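Protein CLPV1 (Pseudomonas aeruginosa, PDB 4UQW) is a ClpV-type ATPase of the type VI secretion system, probably disassembling the TssB-TssC sheath, and is represented here by its N domain. Local coordinates at residues G122-P127 / L143-L148; S62-A67 / S137-K142; H56-Q61 / E154-S159. All blocks are in the same frame, centred on the assembly; numbering follows the deposited sequence.

Contact 1 (G122-P127 / L143-L148); sequences GILKTP and LKVEAL
Leu124 meets Leu143 and Val145 at the end of helix 116-124. Its CB lies 3.8 Å from CB of Val145, and the two side chains run antiparallel, flank to flank. Leu143 instead lies roughly perpendicular to Leu124. CG of Leu124 stands anti to its carbonyl carbon (chi1 -66°), which sends CD1 in between Leu143 and Val145. There CD1 of Leu124 comes to 3.8 Å from CB of Leu143. Across the contact, CD2 of Leu124 touches Leu143 alone, at its CD1.

The outer part of the contact is Lys125. Its chain bends at chi2 and chi3, and the aliphatic CD passes CG2 of Val145 at 3.9 Å. Its NZ stays 4.6 Å from OE2 of Glu146, too far for a salt bridge.

Behind the first shell, Leu124 also touches Leu133 of helix 127-136, and Leu143 rests on Val120. At the turn that ends helix 116-124, OG1 of Thr126 bonds back to O of Gly122 at 2.9 Å. On the other segment, Lys144 is the N-cap residue of helix 145-150.

The two segments are held together by apolar packing. The opposite charges of Lys125 and Glu146 may add a weak attraction at the exposed margin.

Contact 2 (S62-A67 / S137-K142); sequences SGIDPA and SAEFAK
Ile64 and Glu139 lie alongside each other, pointing opposite ways, with their aliphatic parts in contact. CG2 of Ile64 lies 3.7 Å from CB of Glu139, and CG1 of Ile64 comes to 3.3 Å from the backbone O of Glu139. The isoleucine continues to CD1, which meets CD1 of Phe140 obliquely at 4.2 Å. The Lys142 chain runs aslant to Ile64, its CB 4.0 Å from CG1 of Ile64.

The carboxylate of Glu139 turns back toward the loop because its chain bends at chi2 (-61°). OE1 of Glu139 accepts from N of Asp65 at 3.0 Å, with a nearly straight N-H...O angle of 167°. This donor sits above the carboxylate plane, 39° out of it. The extended chain of Lys142 brings NZ to the syn side of OE1 of Glu139, a 3.0 Å salt bridge within the 3-10 segment. The two donors arrive from opposite faces.

Gly63 closes helix 54-61 in a Schellman motif, Asp65 caps helix 66-79 through Ala67 N, and Ser137 forms an ST turn with Glu139 N. A water joins O of Ser62 to O of Lys142.

One carboxylate oxygen thus ties the backbone before helix 66-79 to segment 138-142. The lysine and the backbone N-H together would probably favour the ionised carboxylate.

Contact 3 (H56-Q61 / E154-S159); sequences HQIVRQ and EYVGAS
Gln61 packs against Tyr155 at the last turn of helix 54-61. Its CB lies 3.6 Å from CD2 of Tyr155, oblique to the ring. The next atom, CG, is anti to the carbonyl carbon (chi1 -68°) and sits against the end of helix 152-156. There CG of Gln61 meets the backbone O of Tyr155 at 3.4 Å and O of Glu154 at 3.7 Å. A bend at chi2 then turns the amide. Its OE1 lies close to NH1 of Arg60, but the distance is too short for the bond to be trusted.

The Tyr155 ring has a second neighbour in helix 54-61: O of Ile58 lies at its edge, near its plane. Tyr155 also touches Ala147 of helix 145-150.

One turn earlier, Gln57 repeats the theme. Its CB is 3.3 Å from O of Tyr155, and its CG is 3.4 Å from O of Val156. NE2 of Gln57 then turns to Asp52, where it bonds. OE1 of Gln57 stays near the turn and takes a weak bond from a water that also accepts from N of Ala158. On the buried side, Ile58 and Val156 point the same way, with CG1 of Ile58 4.2 Å from CG1 of Val156.

Gly157, with positive phi, ends helix 152-156 and enters a type II' turn from Val156 to Ser159. OG of Ser159 bonds to Asp54, at the start of helix 54-61.

The last turn of helix 152-156 and its type II' turn thus pack against the side of helix 54-61 in this mainly helical Clp N domain.

How the contacts relate
The three contacts form one neighbourhood, where residues 56-67 meet the chain from helix 116-124 to the C-terminal end. Centres are about 13 Å apart for contacts 1 and 2 and for contacts 2 and 3, and about 15 Å for contacts 1 and 3. Contact 3 spans the longest loop, from helix 54-61 to helix 152-156, and encloses both others along the chain. Contacts 1 and 2 have alternating segments. Leu143 of contact 1 joins all three, touching Ile64 of contact 2 and Ile58 of contact 3. The 3-10 segment 138-142 leads directly into segment 143-148. Together they pack the chain after helix 127-136 onto the earlier helices of the domain.

Contact 1 (G122-P127 / L143-L148)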
# COMPACT_ATOMS: atom_id res chain seq x y z
N GLY A 122 -6.44 3.93 5.26
CA GLY A 122 -7.39 4.33 4.22
C GLY A 122 -7.98 3.09 3.51
O GLY A 122 -9.18 3.05 3.16
N ILE A 123 -7.13 2.09 3.26
CA ILE A 123 -7.62 0.84 2.69
C ILE A 123 -8.64 0.14 3.60
O ILE A 123 -9.68 -0.32 3.15
CB ILE A 123 -6.39 -0.08 2.37
CG1 ILE A 123 -5.62 0.45 1.15
CG2 ILE A 123 -6.80 -1.57 2.14
CD1 ILE A 123 -4.18 -0.17 0.97
N LEU A 124 -8.33 0.05 4.88
CA LEU A 124 -9.25 -0.66 5.78
C LEU A 124 -10.58 0.03 5.91
O LEU A 124 -11.61 -0.63 6.16
CB LEU A 124 -8.63 -0.83 7.19
CG LEU A 124 -7.40 -1.74 7.24
CD1 LEU A 124 -6.70 -1.65 8.61
CD2 LEU A 124 -7.77 -3.19 6.86
N LYS A 125 -10.60 1.34 5.73
CA LYS A 125 -11.84 2.11 5.82
C LYS A 125 -12.67 2.16 4.57
O LYS A 125 -13.74 2.77 4.58
CB LYS A 125 -11.52 3.52 6.26
CG LYS A 125 -10.98 3.64 7.66
CD LYS A 125 -12.02 3.28 8.73
CE LYS A 125 -13.15 4.34 8.84
NZ LYS A 125 -14.08 3.94 9.98
N THR A 126 -12.22 1.52 3.50
CA THR A 126 -12.94 1.55 2.22
C THR A 126 -13.28 0.09 1.88
O THR A 126 -12.36 -0.62 1.59
CB THR A 126 -12.06 2.15 1.13
OG1 THR A 126 -11.58 3.44 1.57
CG2 THR A 126 -12.83 2.27 -0.22
N PRO A 127 -14.55 -0.30 1.88
CA PRO A 127 -14.82 -1.74 1.75
C PRO A 127 -14.23 -2.44 0.52
O PRO A 127 -13.71 -3.57 0.65
CB PRO A 127 -16.33 -1.78 1.72
CG PRO A 127 -16.71 -0.62 2.64
CD PRO A 127 -15.72 0.47 2.33
N LEU A 143 -5.96 -7.28 10.88
CA LEU A 143 -5.83 -5.85 11.17
C LEU A 143 -7.10 -5.30 11.75
O LEU A 143 -8.20 -5.62 11.31
CB LEU A 143 -5.49 -5.06 9.92
CG LEU A 143 -4.18 -5.43 9.25
CD1 LEU A 143 -4.09 -4.65 7.97
CD2 LEU A 143 -3.03 -5.10 10.18
N LYS A 144 -6.95 -4.41 12.71
CA LYS A 144 -8.13 -3.83 13.36
C LYS A 144 -8.01 -2.34 13.23
O LYS A 144 -7.20 -1.74 13.93
CB LYS A 144 -8.20 -4.22 14.86
CG LYS A 144 -8.37 -5.74 15.14
CD LYS A 144 -9.52 -6.32 14.34
CE LYS A 144 -9.47 -7.86 14.27
NZ LYS A 144 -10.10 -8.38 13.00
N VAL A 145 -8.80 -1.74 12.34
CA VAL A 145 -8.57 -0.32 12.06
C VAL A 145 -8.83 0.57 13.28
O VAL A 145 -8.23 1.64 13.39
CB VAL A 145 -9.40 0.13 10.81
CG1 VAL A 145 -10.90 0.20 11.12
CG2 VAL A 145 -8.92 1.52 10.29
N GLU A 146 -9.71 0.17 14.20
CA GLU A 146 -9.95 0.97 15.38
C GLU A 146 -8.70 1.07 16.25
O GLU A 146 -8.40 2.13 16.83
CB GLU A 146 -11.11 0.37 16.21
CG GLU A 146 -12.44 0.20 15.48
CD GLU A 146 -12.92 1.48 14.80
OE1 GLU A 146 -12.69 2.58 15.35
OE2 GLU A 146 -13.54 1.37 13.71
N ALA A 147 -7.94 -0.02 16.30
CA ALA A 147 -6.70 -0.05 17.08
C ALA A 147 -5.64 0.77 16.37
O ALA A 147 -4.88 1.53 16.97
CB ALA A 147 -6.23 -1.49 17.28
N LEU A 148 -5.57 0.61 15.06
CA LEU A 148 -4.57 1.30 14.30
C LEU A 148 -4.76 2.83 14.30
O LEU A 148 -3.78 3.56 14.30
CB LEU A 148 -4.58 0.73 12.86
CG LEU A 148 -3.46 1.12 11.93
CD1 LEU A 148 -2.10 0.84 12.56
CD2 LEU A 148 -3.64 0.30 10.62

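Contact 2 (S62-A67 / S137-K142)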
# COMPACT_ATOMS: atom_id res chain seq x y z
N SER A 62 0.21 -6.16 15.05
CA SER A 62 -1.13 -6.70 14.84
C SER A 62 -1.20 -8.20 15.03
O SER A 62 -2.27 -8.79 14.93
CB SER A 62 -1.62 -6.38 13.43
OG SER A 62 -1.77 -4.97 13.24
N GLY A 63 -0.05 -8.84 15.25
CA GLY A 63 -0.06 -10.30 15.41
C GLY A 63 -0.20 -11.09 14.12
O GLY A 63 -0.64 -12.24 14.12
N ILE A 64 0.13 -10.46 13.00
CA ILE A 64 0.22 -11.16 11.71
C ILE A 64 1.49 -11.96 11.66
O ILE A 64 2.53 -11.58 12.22
CB ILE A 64 0.17 -10.13 10.53
CG1 ILE A 64 -1.28 -9.67 10.35
CG2 ILE A 64 0.73 -10.71 9.22
CD1 ILE A 64 -1.43 -8.45 9.34
N ASP A 65 1.42 -13.15 11.03
CA ASP A 65 2.60 -13.99 10.81
C ASP A 65 3.32 -13.43 9.58
O ASP A 65 2.84 -13.57 8.44
CB ASP A 65 2.18 -15.47 10.61
CG ASP A 65 3.34 -16.37 10.21
OD1 ASP A 65 4.48 -15.88 10.05
OD2 ASP A 65 3.12 -17.59 10.07
N PRO A 66 4.46 -12.74 9.77
CA PRO A 66 5.07 -12.12 8.59
C PRO A 66 5.54 -13.12 7.56
O PRO A 66 5.58 -12.77 6.37
CB PRO A 66 6.27 -11.34 9.17
CG PRO A 66 6.54 -11.97 10.51
CD PRO A 66 5.24 -12.56 11.02
N ALA A 67 5.86 -14.34 7.99
CA ALA A 67 6.29 -15.33 7.03
C ALA A 67 5.08 -15.79 6.20
O ALA A 67 5.19 -16.06 4.99
CB ALA A 67 6.95 -16.52 7.74
N SER A 137 -4.04 -11.66 1.17
CA SER A 137 -3.67 -12.53 2.31
C SER A 137 -4.74 -12.45 3.36
O SER A 137 -5.07 -11.34 3.83
CB SER A 137 -2.33 -12.11 2.94
OG SER A 137 -2.04 -12.94 4.06
N ALA A 138 -5.21 -13.63 3.79
CA ALA A 138 -6.10 -13.66 4.92
C ALA A 138 -5.46 -13.12 6.19
O ALA A 138 -6.19 -12.71 7.10
CB ALA A 138 -6.59 -15.09 5.16
N GLU A 139 -4.12 -13.01 6.23
CA GLU A 139 -3.46 -12.38 7.40
C GLU A 139 -3.99 -10.96 7.60
O GLU A 139 -4.09 -10.47 8.73
CB GLU A 139 -1.92 -12.29 7.24
CG GLU A 139 -1.25 -13.70 7.33
CD GLU A 139 -1.52 -14.34 8.65
OE1 GLU A 139 -1.14 -13.82 9.71
OE2 GLU A 139 -2.08 -15.48 8.70
N PHE A 140 -4.32 -10.27 6.51
CA PHE A 140 -4.77 -8.88 6.71
C PHE A 140 -6.14 -8.75 7.35
O PHE A 140 -6.49 -7.66 7.82
CB PHE A 140 -4.79 -8.13 5.37
CG PHE A 140 -3.43 -7.83 4.79
CD1 PHE A 140 -2.51 -7.07 5.49
CD2 PHE A 140 -3.11 -8.26 3.50
CE1 PHE A 140 -1.27 -6.73 4.93
CE2 PHE A 140 -1.89 -7.88 2.92
CZ PHE A 140 -0.98 -7.12 3.64
N ALA A 141 -6.93 -9.83 7.45
CA ALA A 141 -8.14 -9.79 8.23
C ALA A 141 -7.87 -9.65 9.71
O ALA A 141 -8.78 -9.30 10.49
CB ALA A 141 -8.98 -11.03 7.95
N LYS A 142 -6.63 -9.84 10.12
CA LYS A 142 -6.26 -9.64 11.53
C LYS A 142 -6.07 -8.14 11.88
O LYS A 142 -6.03 -7.77 13.07
CB LYS A 142 -4.97 -10.41 11.84
CG LYS A 142 -5.12 -11.94 11.70
CD LYS A 142 -3.84 -12.69 11.87
CE LYS A 142 -4.14 -14.17 11.61
NZ LYS A 142 -2.96 -15.01 11.78
O HOH W 1 -4.59 -7.36 15.44

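Contact 3 (H56-Q61 / E154-S159)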
# COMPACT_ATOMS: atom_id res chain seq x y z
N HIS A 56 5.87 -3.01 8.06
CA HIS A 56 6.54 -4.01 8.86
C HIS A 56 6.06 -3.99 10.29
O HIS A 56 5.84 -5.06 10.92
CB HIS A 56 8.06 -3.82 8.92
CG HIS A 56 8.80 -4.06 7.63
ND1 HIS A 56 8.69 -3.24 6.52
CD2 HIS A 56 9.77 -4.98 7.32
CE1 HIS A 56 9.54 -3.65 5.59
NE2 HIS A 56 10.21 -4.70 6.05
N GLN A 57 6.03 -2.79 10.86
CA GLN A 57 5.69 -2.66 12.27
C GLN A 57 4.24 -2.97 12.55
O GLN A 57 3.93 -3.57 13.57
CB GLN A 57 6.05 -1.24 12.76
CG GLN A 57 7.57 -1.03 12.65
CD GLN A 57 8.32 -2.03 13.53
OE1 GLN A 57 7.94 -2.30 14.66
NE2 GLN A 57 9.36 -2.64 12.98
N ILE A 58 3.35 -2.53 11.66
CA ILE A 58 1.92 -2.84 11.80
C ILE A 58 1.70 -4.36 11.72
O ILE A 58 0.93 -4.89 12.51
CB ILE A 58 1.13 -2.10 10.73
CG1 ILE A 58 1.09 -0.60 11.07
CG2 ILE A 58 -0.31 -2.64 10.62
CD1 ILE A 58 0.58 0.29 9.89
N VAL A 59 2.42 -5.02 10.84
CA VAL A 59 2.31 -6.49 10.74
C VAL A 59 2.71 -7.08 12.09
O VAL A 59 2.01 -7.97 12.64
CB VAL A 59 3.19 -7.03 9.58
CG1 VAL A 59 3.57 -8.52 9.72
CG2 VAL A 59 2.46 -6.76 8.26
N ARG A 60 3.83 -6.61 12.65
CA ARG A 60 4.34 -7.16 13.89
C ARG A 60 3.34 -6.93 15.06
O ARG A 60 2.97 -7.86 15.79
CB ARG A 60 5.71 -6.50 14.21
CG ARG A 60 6.37 -7.00 15.50
CD ARG A 60 7.82 -6.43 15.68
NE ARG A 60 8.49 -7.00 16.86
CZ ARG A 60 8.24 -6.59 18.09
NH1 ARG A 60 7.35 -5.62 18.27
NH2 ARG A 60 8.86 -7.11 19.14
N GLN A 61 2.91 -5.70 15.21
CA GLN A 61 2.09 -5.31 16.36
C GLN A 61 0.66 -5.84 16.26
O GLN A 61 -0.03 -5.94 17.27
CB GLN A 61 2.06 -3.78 16.50
CG GLN A 61 3.41 -3.15 16.89
CD GLN A 61 4.22 -3.99 17.81
OE1 GLN A 61 5.37 -4.35 17.50
NE2 GLN A 61 3.64 -4.32 18.96
N GLU A 154 1.83 3.50 18.71
CA GLU A 154 2.21 2.22 19.28
C GLU A 154 2.42 1.19 18.15
O GLU A 154 3.32 0.34 18.22
CB GLU A 154 1.14 1.74 20.24
CG GLU A 154 1.50 0.40 20.85
CD GLU A 154 0.47 -0.06 21.89
OE1 GLU A 154 -0.42 0.73 22.28
OE2 GLU A 154 0.57 -1.21 22.33
N TYR A 155 1.54 1.22 17.14
CA TYR A 155 1.67 0.24 16.06
C TYR A 155 2.90 0.49 15.19
O TYR A 155 3.52 -0.48 14.74
CB TYR A 155 0.37 0.17 15.21
CG TYR A 155 -0.65 -0.74 15.85
CD1 TYR A 155 -1.36 -0.32 16.97
CD2 TYR A 155 -0.87 -2.01 15.35
CE1 TYR A 155 -2.26 -1.17 17.60
CE2 TYR A 155 -1.80 -2.86 15.97
CZ TYR A 155 -2.48 -2.43 17.08
OH TYR A 155 -3.38 -3.27 17.70
N VAL A 156 3.30 1.75 14.97
CA VAL A 156 4.38 1.92 14.01
C VAL A 156 5.75 2.01 14.69
O VAL A 156 6.76 1.96 13.99
CB VAL A 156 4.20 3.11 13.07
CG1 VAL A 156 2.90 2.96 12.24
CG2 VAL A 156 4.16 4.47 13.87
N GLY A 157 5.80 2.11 16.02
CA GLY A 157 7.07 1.99 16.75
C GLY A 157 8.14 2.94 16.23
O GLY A 157 7.93 4.15 16.15
N ALA A 158 9.31 2.38 15.89
CA ALA A 158 10.43 3.22 15.46
C ALA A 158 10.60 3.18 13.93
O ALA A 158 11.71 3.37 13.41
CB ALA A 158 11.74 2.80 16.18
N SER A 159 9.49 3.04 13.22
CA SER A 159 9.53 3.08 11.75
C SER A 159 10.32 4.24 11.18
O SER A 159 10.25 5.34 11.70
CB SER A 159 8.10 3.18 11.23
OG SER A 159 8.07 3.44 9.81
O HOH W 2 9.82 -0.32 16.15